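Long-range contact in DNA helicase RecQ (Deinococcus radiodurans, PDB 4Q48), which probably couples ATP hydrolysis to unwinding duplex DNA in the 3'-5' direction, this chain being its catalytic core of helicase, zinc-binding and RQC domains: residues G39-V44 with L174-L179. Numbering follows the deposited sequence.
Sequences GGNALV and LPRVAL
Ala-42 and Val-177 pair in register on two parallel strands, and the small methyl CB of Ala-42 meets CG2 of Val-177 at 3.6 Å. The Val-44 and Val-177 side chains meet at an angle, CG2 to CG2 (3.9 Å), while CG1 of Val-44 lies alongside CD2 of Leu-179 (3.8 Å). Helices 29-37 and 50-62 cover this apolar face; small Ala-42 lets Val-36 approach, and beta-branched valines suit extended strands. Backbone bonds fix the register: Ala-178 N to Ala-42 O (3.1 Å, 171°), then Val-44 N to Ala-178 O. These are neighbouring strands of the parallel sheet in the first RecA-like helicase domain; Leu-179 lies close to Lys-52, an ADP-binding residue, though no nucleotide is bound here. Toward Gly-39 and Gly-40, partly exposed, the pairing gives way to loop. Gly-39 is the C-prime residue of the Schellman motif ending helix 29-37; at its positive phi a side chain would press on the preceding carbonyl oxygen. With CG anti to its carbonyl carbon (chi1 -69°), Asn-41 reaches across, and OD1 takes Arg-176 N (2.9 Å) from above the carbonyl plane. An alanine here would lose that acceptor and probably leave Arg-176 N without its mate. Asn-41 CG stands over one face of the Arg-176 guanidinium, unstacked (planes 64° apart), whereas Arg-176 NE bonds to Leu-195 O.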
# COMPACT_ATOMS: atom_id res chain seq x y z
N GLY A 39 -5.31 25.80 -7.28
CA GLY A 39 -3.96 26.12 -6.83
C GLY A 39 -3.48 25.47 -5.55
O GLY A 39 -2.40 25.82 -5.05
N GLY A 40 -4.25 24.52 -5.02
CA GLY A 40 -3.90 23.91 -3.75
C GLY A 40 -2.84 22.83 -3.85
O GLY A 40 -2.34 22.52 -4.94
N ASN A 41 -2.47 22.27 -2.70
CA ASN A 41 -1.59 21.10 -2.64
C ASN A 41 -2.43 19.92 -2.22
O ASN A 41 -3.53 20.10 -1.70
CB ASN A 41 -0.44 21.29 -1.65
CG ASN A 41 0.56 22.33 -2.11
OD1 ASN A 41 0.56 22.74 -3.27
ND2 ASN A 41 1.45 22.73 -1.20
N ALA A 42 -1.92 18.71 -2.44
CA ALA A 42 -2.71 17.52 -2.14
C ALA A 42 -1.86 16.27 -1.94
O ALA A 42 -0.77 16.14 -2.51
CB ALA A 42 -3.73 17.29 -3.23
N LEU A 43 -2.35 15.38 -1.09
CA LEU A 43 -1.80 14.04 -0.94
C LEU A 43 -2.87 13.05 -1.35
O LEU A 43 -3.94 12.99 -0.73
CB LEU A 43 -1.36 13.77 0.48
CG LEU A 43 -0.75 12.39 0.66
CD1 LEU A 43 0.29 12.14 -0.41
CD2 LEU A 43 -0.14 12.23 2.04
N VAL A 44 -2.60 12.32 -2.42
CA VAL A 44 -3.58 11.41 -2.99
C VAL A 44 -3.12 9.95 -2.91
O VAL A 44 -2.04 9.59 -3.38
CB VAL A 44 -3.90 11.80 -4.45
CG1 VAL A 44 -4.81 10.76 -5.09
CG2 VAL A 44 -4.56 13.17 -4.49
N LEU A 174 3.72 27.36 -7.03
CA LEU A 174 3.08 26.32 -7.85
C LEU A 174 2.55 25.14 -7.01
O LEU A 174 3.23 24.69 -6.08
CB LEU A 174 4.05 25.79 -8.90
CG LEU A 174 4.48 26.81 -9.96
CD1 LEU A 174 5.45 26.17 -10.95
CD2 LEU A 174 3.31 27.45 -10.68
N PRO A 175 1.37 24.61 -7.38
CA PRO A 175 0.75 23.49 -6.67
C PRO A 175 1.57 22.20 -6.75
O PRO A 175 2.20 21.95 -7.78
CB PRO A 175 -0.58 23.29 -7.42
CG PRO A 175 -0.83 24.55 -8.12
CD PRO A 175 0.53 25.08 -8.49
N ARG A 176 1.56 21.43 -5.67
CA ARG A 176 2.20 20.11 -5.61
C ARG A 176 1.16 19.04 -5.30
O ARG A 176 0.55 19.08 -4.24
CB ARG A 176 3.27 20.04 -4.52
CG ARG A 176 4.66 20.41 -4.92
CD ARG A 176 5.60 20.41 -3.71
NE ARG A 176 5.03 21.01 -2.50
CZ ARG A 176 4.91 22.31 -2.27
NH1 ARG A 176 5.30 23.18 -3.19
NH2 ARG A 176 4.37 22.73 -1.14
N VAL A 177 0.95 18.08 -6.19
CA VAL A 177 0.11 16.95 -5.78
C VAL A 177 0.93 15.66 -5.86
O VAL A 177 1.58 15.36 -6.87
CB VAL A 177 -1.19 16.84 -6.63
CG1 VAL A 177 -0.88 16.60 -8.11
CG2 VAL A 177 -2.06 15.74 -6.08
N ALA A 178 0.96 14.95 -4.74
CA ALA A 178 1.71 13.69 -4.63
C ALA A 178 0.72 12.54 -4.55
O ALA A 178 -0.22 12.55 -3.76
CB ALA A 178 2.64 13.70 -3.41
N LEU A 179 0.90 11.56 -5.42
CA LEU A 179 -0.02 10.45 -5.46
C LEU A 179 0.70 9.13 -5.24
O LEU A 179 1.82 8.94 -5.72
CB LEU A 179 -0.77 10.43 -6.80
CG LEU A 179 -1.22 11.78 -7.36
CD1 LEU A 179 -0.19 12.29 -8.37
CD2 LEU A 179 -2.59 11.69 -7.98